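Local coordinates for 3-oxosteroid 1-dehydrogenase (Sterolibacterium denitrificans, PDB 7P18), which probably uses FAD to introduce a carbon-carbon double bond at the delta-1 position of 3-oxosteroids, passing the electrons to an acceptor, at residues 347-350 and 354-357; 368-373 and 381-386; 416-421 and 428-433. All coordinates share one frame; numbering follows the deposited sequence.

Contact 1 (347-350 and 354-357); sequences IVVN and QRFI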
loop_
_atom_site.group_PDB
_atom_site.type_symbol
_atom_site.label_atom_id
_atom_site.label_comp_id
_atom_site.label_asym_id
_atom_site.label_seq_id
_atom_site.Cartn_x
_atom_site.Cartn_y
_atom_site.Cartn_z
ATOM N N ILE A 347 9.777 2.520 21.238
ATOM C CA ILE A 347 10.858 3.335 20.618
ATOM C C ILE A 347 11.561 2.494 19.563
ATOM O O ILE A 347 11.551 1.266 19.682
ATOM C CB ILE A 347 11.843 3.913 21.649
ATOM C CG1 ILE A 347 12.530 2.855 22.512
ATOM C CG2 ILE A 347 11.160 4.976 22.496
ATOM C CD1 ILE A 347 13.746 3.424 23.229
ATOM N N VAL A 348 12.140 3.167 18.574
ATOM C CA VAL A 348 12.977 2.500 17.543
ATOM C C VAL A 348 14.406 2.932 17.753
ATOM O O VAL A 348 14.665 4.131 17.810
ATOM C CB VAL A 348 12.448 2.831 16.131
ATOM C CG1 VAL A 348 13.425 2.394 15.051
ATOM C CG2 VAL A 348 11.077 2.177 15.968
ATOM N N VAL A 349 15.322 1.958 17.785
ATOM C CA VAL A 349 16.765 2.231 17.977
ATOM C C VAL A 349 17.573 1.481 16.925
ATOM O O VAL A 349 17.100 0.451 16.400
ATOM C CB VAL A 349 17.232 1.851 19.399
ATOM C CG1 VAL A 349 16.491 2.690 20.434
ATOM C CG2 VAL A 349 17.082 0.349 19.650
ATOM N N ASN A 350 18.758 2.024 16.664
ATOM C CA ASN A 350 19.845 1.375 15.880
ATOM C C ASN A 350 20.669 0.494 16.826
ATOM O O ASN A 350 20.272 0.320 17.996
ATOM C CB ASN A 350 20.698 2.410 15.130
ATOM C CG ASN A 350 21.408 3.400 16.024
ATOM O OD1 ASN A 350 21.597 3.151 17.211
ATOM N ND2 ASN A 350 21.853 4.514 15.470
ATOM N N GLN A 354 20.431 4.018 19.939
ATOM C CA GLN A 354 20.005 5.436 19.811
ATOM C C GLN A 354 18.765 5.504 18.917
ATOM O O GLN A 354 18.700 4.741 17.904
ATOM C CB GLN A 354 21.092 6.312 19.185
ATOM C CG GLN A 354 22.477 6.220 19.821
ATOM C CD GLN A 354 23.498 6.686 18.796
ATOM O OE1 GLN A 354 23.455 6.343 17.603
ATOM N NE2 GLN A 354 24.444 7.486 19.238
ATOM N N ARG A 355 17.859 6.435 19.215
ATOM C CA ARG A 355 16.734 6.779 18.308
ATOM C C ARG A 355 17.258 7.582 17.121
ATOM O O ARG A 355 18.239 8.336 17.295
ATOM C CB ARG A 355 15.634 7.540 19.060
ATOM C CG ARG A 355 14.905 6.685 20.084
ATOM C CD ARG A 355 13.907 7.520 20.879
ATOM N NE ARG A 355 12.850 8.068 20.036
ATOM C CZ ARG A 355 12.489 9.349 19.964
ATOM N NH1 ARG A 355 13.091 10.274 20.693
ATOM N NH2 ARG A 355 11.517 9.711 19.134
ATOM N N PHE A 356 16.607 7.488 15.950
ATOM C CA PHE A 356 17.058 8.227 14.730
ATOM C C PHE A 356 15.875 8.760 13.923
ATOM O O PHE A 356 16.124 9.524 12.924
ATOM C CB PHE A 356 17.943 7.358 13.841
ATOM C CG PHE A 356 17.343 6.065 13.379
ATOM C CD1 PHE A 356 16.617 6.005 12.218
ATOM C CD2 PHE A 356 17.482 4.905 14.128
ATOM C CE1 PHE A 356 16.042 4.816 11.811
ATOM C CE2 PHE A 356 16.890 3.721 13.739
ATOM C CZ PHE A 356 16.161 3.677 12.569
ATOM N N ILE A 357 14.651 8.385 14.315
ATOM C CA ILE A 357 13.414 8.707 13.561
ATOM C C ILE A 357 12.250 8.871 14.533
ATOM O O ILE A 357 12.092 8.041 15.442
ATOM C CB ILE A 357 13.125 7.641 12.488
ATOM C CG1 ILE A 357 11.948 8.014 11.582
ATOM C CG2 ILE A 357 12.939 6.227 13.064
ATOM C CD1 ILE A 357 12.137 9.264 10.754
HETATM O O HOH W 1 14.082 6.288 16.348
#
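Asn350 and Gln354 face each other across the turn that follows strand 347-349, joined by three hydrogen bonds. Asn350 N donates to Gln354 O at 3.0 Å, and Gln354 N returns a bond to Asn350 OD1 at 3.1 Å, reaching it from above the carbonyl plane. The third links the side chains: Asn350 ND2 meets a lone pair of Gln354 OE1 at 3.2 Å, nearly straight at 168°, although the two amide planes are turned 37° apart. With CG placed between its backbone N and carbonyl carbon (chi1 61°), Asn350 bends its amide back over the turn. Beside this pair, Phe356 sets its ring edge in line with Asn350 N, and its CZ touches Val348 CG1 at 3.9 Å. A water accepts a hydrogen bond from Phe356 N at 2.8 Å and lies 2.7 Å from Val348 O. Further out, Asn373 of helix 363-377 accepts from Asn350 ND2, while Asp453 and Glu359 form salt bridges with Arg355. With an alanine here, Gln354 N and OE1 and the Asn373 side chain are likely to lose their mates, leaving the backbone bond to hold the turn. An asparagine whose oxygen and nitrogen both work across the turn thus makes its closure directional.

Contact 2 (368-373 and 381-386); sequences AAMYEN and VPAWLI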
loop_
_atom_site.group_PDB
_atom_site.type_symbol
_atom_site.label_atom_id
_atom_site.label_comp_id
_atom_site.label_asym_id
_atom_site.label_seq_id
_atom_site.Cartn_x
_atom_site.Cartn_y
_atom_site.Cartn_z
ATOM N N ALA A 368 13.148 5.468 4.551
ATOM C CA ALA A 368 14.239 6.333 4.066
ATOM C C ALA A 368 15.185 6.670 5.216
ATOM O O ALA A 368 16.403 6.679 4.988
ATOM C CB ALA A 368 13.696 7.585 3.433
ATOM N N ALA A 369 14.662 6.902 6.420
ATOM C CA ALA A 369 15.466 7.282 7.590
ATOM C C ALA A 369 16.293 6.075 8.045
ATOM O O ALA A 369 17.376 6.322 8.590
ATOM C CB ALA A 369 14.589 7.795 8.715
ATOM N N MET A 370 15.788 4.853 7.899
ATOM C CA MET A 370 16.578 3.620 8.255
ATOM C C MET A 370 17.849 3.601 7.381
ATOM O O MET A 370 18.963 3.453 7.917
ATOM C CB MET A 370 15.769 2.345 8.044
ATOM C CG MET A 370 14.614 2.173 9.025
ATOM S SD MET A 370 13.602 0.793 8.676
ATOM C CE MET A 370 14.706 -0.595 8.957
ATOM N N TYR A 371 17.701 3.842 6.084
ATOM C CA TYR A 371 18.859 3.872 5.140
ATOM C C TYR A 371 19.760 5.043 5.490
ATOM O O TYR A 371 21.004 4.904 5.473
ATOM C CB TYR A 371 18.404 3.854 3.684
ATOM C CG TYR A 371 18.013 2.496 3.170
ATOM C CD1 TYR A 371 18.970 1.519 2.901
ATOM C CD2 TYR A 371 16.686 2.141 3.006
ATOM C CE1 TYR A 371 18.611 0.265 2.434
ATOM C CE2 TYR A 371 16.309 0.905 2.527
ATOM C CZ TYR A 371 17.277 -0.058 2.278
ATOM O OH TYR A 371 16.883 -1.256 1.803
ATOM N N GLU A 372 19.194 6.195 5.811
ATOM C CA GLU A 372 19.999 7.397 6.118
ATOM C C GLU A 372 20.828 7.129 7.374
ATOM O O GLU A 372 22.059 7.433 7.364
ATOM C CB GLU A 372 19.115 8.633 6.278
ATOM C CG GLU A 372 19.887 9.929 6.294
ATOM C CD GLU A 372 20.590 10.298 7.587
ATOM O OE1 GLU A 372 20.208 9.739 8.664
ATOM O OE2 GLU A 372 21.534 11.148 7.518
ATOM N N ASN A 373 20.230 6.578 8.433
ATOM C CA ASN A 373 21.010 6.296 9.671
ATOM C C ASN A 373 21.990 5.124 9.441
ATOM O O ASN A 373 23.082 5.173 10.007
ATOM C CB ASN A 373 20.122 6.022 10.870
ATOM C CG ASN A 373 20.956 5.955 12.127
ATOM O OD1 ASN A 373 21.271 4.874 12.592
ATOM N ND2 ASN A 373 21.353 7.109 12.626
ATOM N N VAL A 381 19.618 -0.915 9.396
ATOM C CA VAL A 381 18.824 -1.834 8.533
ATOM C C VAL A 381 19.290 -3.240 8.846
ATOM O O VAL A 381 20.426 -3.542 8.465
ATOM C CB VAL A 381 19.028 -1.503 7.041
ATOM C CG1 VAL A 381 18.266 -2.472 6.154
ATOM C CG2 VAL A 381 18.637 -0.061 6.740
ATOM N N PRO A 382 18.518 -4.090 9.566
ATOM C CA PRO A 382 17.284 -3.696 10.250
ATOM C C PRO A 382 17.532 -2.842 11.489
ATOM O O PRO A 382 18.662 -2.616 11.873
ATOM C CB PRO A 382 16.650 -5.019 10.673
ATOM C CG PRO A 382 17.833 -5.933 10.863
ATOM C CD PRO A 382 18.813 -5.511 9.782
ATOM N N ALA A 383 16.435 -2.334 12.071
ATOM C CA ALA A 383 16.419 -1.569 13.330
ATOM C C ALA A 383 15.546 -2.335 14.319
ATOM O O ALA A 383 15.113 -3.435 13.984
ATOM C CB ALA A 383 15.920 -0.154 13.082
ATOM N N TRP A 384 15.413 -1.816 15.537
ATOM C CA TRP A 384 14.823 -2.546 16.682
ATOM C C TRP A 384 13.707 -1.707 17.281
ATOM O O TRP A 384 13.958 -0.530 17.626
ATOM C CB TRP A 384 15.890 -2.920 17.714
ATOM C CG TRP A 384 16.826 -3.931 17.142
ATOM C CD1 TRP A 384 18.016 -3.663 16.536
ATOM C CD2 TRP A 384 16.588 -5.337 16.983
ATOM N NE1 TRP A 384 18.558 -4.819 16.049
ATOM C CE2 TRP A 384 17.715 -5.860 16.317
ATOM C CE3 TRP A 384 15.577 -6.212 17.381
ATOM C CZ2 TRP A 384 17.828 -7.209 16.017
ATOM C CZ3 TRP A 384 15.675 -7.545 17.065
ATOM C CH2 TRP A 384 16.789 -8.034 16.387
ATOM N N LEU A 385 12.573 -2.360 17.479
ATOM C CA LEU A 385 11.419 -1.728 18.173
ATOM C C LEU A 385 11.353 -2.296 19.589
ATOM O O LEU A 385 11.366 -3.516 19.704
ATOM C CB LEU A 385 10.157 -2.031 17.382
ATOM C CG LEU A 385 8.886 -1.495 18.027
ATOM C CD1 LEU A 385 8.783 -0.024 17.731
ATOM C CD2 LEU A 385 7.687 -2.258 17.529
ATOM N N ILE A 386 11.338 -1.418 20.587
ATOM C CA ILE A 386 11.406 -1.762 22.045
ATOM C C ILE A 386 10.136 -1.264 22.741
ATOM O O ILE A 386 9.719 -0.114 22.495
ATOM C CB ILE A 386 12.652 -1.129 22.675
ATOM C CG1 ILE A 386 13.913 -1.351 21.830
ATOM C CG2 ILE A 386 12.797 -1.627 24.114
ATOM C CD1 ILE A 386 14.398 -2.786 21.794
#
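Val381 presses its CG2 methyl against the helical backbone at Met370, 3.7 Å from Met370 O, and this is the dense end of the contact. Val381 CG2 also lies 4.0 Å from Met370 CB and sits over one face of the Tyr371 ring, displaced toward the rim, with Tyr371 CD1 at 4.2 Å. One branch therefore fills the angle between two consecutive helix residues. It can do so because CG1 stands opposite the backbone N (chi1 178°), which sends CG2 to the helix side. The unit is a helix-to-strand connection: helix 363-377 turns back through a short loop and a cis-proline, Pro382, into strand 383-387, whose first residue still faces the helix. Toward that strand the fit slackens. The Met370 chain runs out extended and then bends at its sulfur (chi3 66°), bringing its terminal CE to 4.0 Å from Ala383 N and 4.3 Å from Ala383 CB, while Pro382 is barely grazed. On its outer side the helix carries Glu372, which is exposed and makes a salt bridge with Arg376. Tyr371 is partly exposed too, but its hydroxyl is hydrogen-bonded to Pro287 O and its ring meets that of Trp322 with the planes at about 50°.

Contact 3 (416-421 and 428-433); sequences VYWRDD and KQIGVD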
loop_
_atom_site.group_PDB
_atom_site.type_symbol
_atom_site.label_atom_id
_atom_site.label_comp_id
_atom_site.label_asym_id
_atom_site.label_seq_id
_atom_site.Cartn_x
_atom_site.Cartn_y
_atom_site.Cartn_z
ATOM N N VAL A 416 9.583 -13.804 16.136
ATOM C CA VAL A 416 8.685 -12.607 15.968
ATOM C C VAL A 416 8.981 -11.588 17.077
ATOM O O VAL A 416 8.906 -10.370 16.850
ATOM C CB VAL A 416 7.222 -13.051 15.956
ATOM C CG1 VAL A 416 6.285 -11.853 16.030
ATOM C CG2 VAL A 416 6.902 -13.930 14.773
ATOM N N TYR A 417 9.384 -12.033 18.268
ATOM C CA TYR A 417 9.709 -11.102 19.369
ATOM C C TYR A 417 10.785 -11.722 20.251
ATOM O O TYR A 417 10.863 -12.962 20.329
ATOM C CB TYR A 417 8.442 -10.755 20.176
ATOM C CG TYR A 417 7.914 -11.942 20.939
ATOM C CD1 TYR A 417 7.101 -12.879 20.336
ATOM C CD2 TYR A 417 8.342 -12.189 22.234
ATOM C CE1 TYR A 417 6.713 -14.036 20.990
ATOM C CE2 TYR A 417 7.934 -13.326 22.911
ATOM C CZ TYR A 417 7.138 -14.268 22.288
ATOM O OH TYR A 417 6.749 -15.415 22.958
ATOM N N TRP A 418 11.584 -10.857 20.874
ATOM C CA TRP A 418 12.536 -11.222 21.950
ATOM C C TRP A 418 11.997 -10.643 23.265
ATOM O O TRP A 418 11.384 -9.550 23.226
ATOM C CB TRP A 418 13.932 -10.722 21.610
ATOM C CG TRP A 418 14.556 -11.388 20.422
ATOM C CD1 TRP A 418 15.583 -12.297 20.435
ATOM C CD2 TRP A 418 14.258 -11.149 19.032
ATOM N NE1 TRP A 418 15.915 -12.662 19.159
ATOM C CE2 TRP A 418 15.102 -12.004 18.275
ATOM C CE3 TRP A 418 13.316 -10.374 18.340
ATOM C CZ2 TRP A 418 15.068 -12.038 16.883
ATOM C CZ3 TRP A 418 13.298 -10.395 16.964
ATOM C CH2 TRP A 418 14.150 -11.237 16.245
ATOM N N ARG A 419 12.186 -11.362 24.373
ATOM C CA ARG A 419 11.585 -11.019 25.690
ATOM C C ARG A 419 12.677 -11.154 26.751
ATOM O O ARG A 419 13.534 -12.050 26.620
ATOM C CB ARG A 419 10.342 -11.885 25.916
ATOM C CG ARG A 419 9.616 -11.593 27.221
ATOM C CD ARG A 419 8.460 -12.535 27.496
ATOM N NE ARG A 419 9.018 -13.871 27.693
ATOM C CZ ARG A 419 8.626 -14.985 27.102
ATOM N NH1 ARG A 419 7.595 -15.001 26.276
ATOM N NH2 ARG A 419 9.285 -16.105 27.335
ATOM N N ASP A 420 12.716 -10.213 27.691
ATOM C CA ASP A 420 13.704 -10.220 28.791
ATOM C C ASP A 420 13.149 -9.457 29.997
ATOM O O ASP A 420 12.388 -8.480 29.817
ATOM C CB ASP A 420 15.042 -9.639 28.361
ATOM C CG ASP A 420 16.187 -10.198 29.191
ATOM O OD1 ASP A 420 16.265 -9.834 30.395
ATOM O OD2 ASP A 420 16.991 -10.976 28.629
ATOM N N ASP A 421 13.546 -9.892 31.192
ATOM C CA ASP A 421 13.134 -9.246 32.458
ATOM C C ASP A 421 13.790 -7.884 32.599
ATOM O O ASP A 421 13.213 -7.029 33.309
ATOM C CB ASP A 421 13.495 -10.138 33.643
ATOM C CG ASP A 421 12.559 -11.306 33.818
ATOM O OD1 ASP A 421 11.421 -11.264 33.317
ATOM O OD2 ASP A 421 12.985 -12.267 34.486
ATOM N N LYS A 428 21.278 -7.435 24.907
ATOM C CA LYS A 428 22.328 -8.417 24.556
ATOM C C LYS A 428 21.752 -9.443 23.564
ATOM O O LYS A 428 22.462 -9.776 22.623
ATOM C CB LYS A 428 22.949 -9.067 25.787
ATOM C CG LYS A 428 24.136 -9.942 25.393
ATOM C CD LYS A 428 24.959 -10.425 26.558
ATOM C CE LYS A 428 25.912 -11.545 26.186
ATOM N NZ LYS A 428 26.478 -12.088 27.441
ATOM N N GLN A 429 20.488 -9.828 23.698
ATOM C CA GLN A 429 19.817 -10.816 22.814
ATOM C C GLN A 429 19.778 -10.286 21.371
ATOM O O GLN A 429 19.818 -11.103 20.430
ATOM C CB GLN A 429 18.411 -11.120 23.307
ATOM C CG GLN A 429 18.294 -11.910 24.602
ATOM C CD GLN A 429 16.849 -12.277 24.830
ATOM O OE1 GLN A 429 16.173 -12.820 23.942
ATOM N NE2 GLN A 429 16.339 -11.935 26.003
ATOM N N ILE A 430 19.697 -8.966 21.187
ATOM C CA ILE A 430 19.454 -8.343 19.858
ATOM C C ILE A 430 20.685 -7.599 19.343
ATOM O O ILE A 430 20.611 -7.021 18.266
ATOM C CB ILE A 430 18.176 -7.463 19.908
ATOM C CG1 ILE A 430 18.350 -6.224 20.790
ATOM C CG2 ILE A 430 16.987 -8.310 20.334
ATOM C CD1 ILE A 430 17.144 -5.280 20.811
ATOM N N GLY A 431 21.800 -7.613 20.073
ATOM C CA GLY A 431 23.070 -7.037 19.607
ATOM C C GLY A 431 23.057 -5.533 19.632
ATOM O O GLY A 431 23.739 -4.929 18.808
ATOM N N VAL A 432 22.294 -4.952 20.551
ATOM C CA VAL A 432 22.158 -3.492 20.740
ATOM C C VAL A 432 22.952 -3.092 21.987
ATOM O O VAL A 432 22.903 -3.799 22.970
ATOM C CB VAL A 432 20.658 -3.122 20.838
ATOM C CG1 VAL A 432 20.458 -1.728 21.356
ATOM C CG2 VAL A 432 19.955 -3.319 19.494
ATOM N N ASP A 433 23.641 -1.966 21.914
ATOM C CA ASP A 433 24.411 -1.355 23.023
ATOM C C ASP A 433 23.460 -1.109 24.197
ATOM O O ASP A 433 22.497 -0.342 24.030
ATOM C CB ASP A 433 25.098 -0.066 22.570
ATOM C CG ASP A 433 26.067 0.481 23.611
ATOM O OD1 ASP A 433 25.648 1.222 24.492
ATOM O OD2 ASP A 433 27.251 0.165 23.505
HETATM O O HOH W 2 13.896 -13.873 23.786
#
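Gln429 spends both protons of its side-chain amide on the strand 418-420 facing it. Its NE2 donates to Arg419 O at 2.9 Å, an almost straight bond of 168°, and to Asp420 OD2, also at 2.9 Å but more bent at 143°. Both acceptors lie close to the amide plane, so the pair of bonds fixes the rotation of the group. At the acceptors the two bonds differ: the nitrogen stands above the carbonyl plane of Arg419, whereas Asp420 OD2 offers its anti lone pair, the one turned away from the other carboxylate oxygen. That other oxygen, OD1, accepts from Thr422 N, and both ends of the carboxylate are thereby occupied. The opposite end of the glutamine amide is served by water: Gln429 OE1 accepts from a water, at a short 2.5 Å, and that water accepts from Arg419 N. The main chain of Arg419 is thus gripped on its O directly and on its N through the water, while its guanidinium turns to Asp408 in a salt bridge.

Gln429 OE1 also lies at the edge of the Trp418 indole, 3.6 Å from CD1, with ring and amide planes 61° apart. Over one face of that indole comes Ile430 CG2, 4.2 Å from the centroid of the five-membered ring, a CH-pi contact. The methyl points there because it stands anti to the carbonyl carbon of Ile430, with CG1 between the backbone N and that carbon. Gly431, with positive phi, then leaves the helical conformation in a Schellman motif. Strand 418-420 pairs through its backbone with strand 486-502; Trp418 meets Trp384 edge-to-face, and Ile430 leans on Trp384 and Ile386 of strand 383-387.

In the fold
Going from the N terminus, contact 1 closes first, across the three-residue turn that leaves strand 347-349. The chain then enters helix 363-377, and contact 2 closes the loop by which it returns into strand 383-387. Contact 3 comes last, bringing strand 418-420 and the end of helix 423-430 together. The three stand in series, none nested or crossing, yet all reach one antiparallel sheet. Strand 383-387 pairs with strand 347-349, through Ile347 O to Ile386 N and Val349 N to Trp384 O, and so joins contacts 1 and 2, whose centres are about 7 Å apart. Contact 3 meets contact 2 where Val432 packs on Trp384.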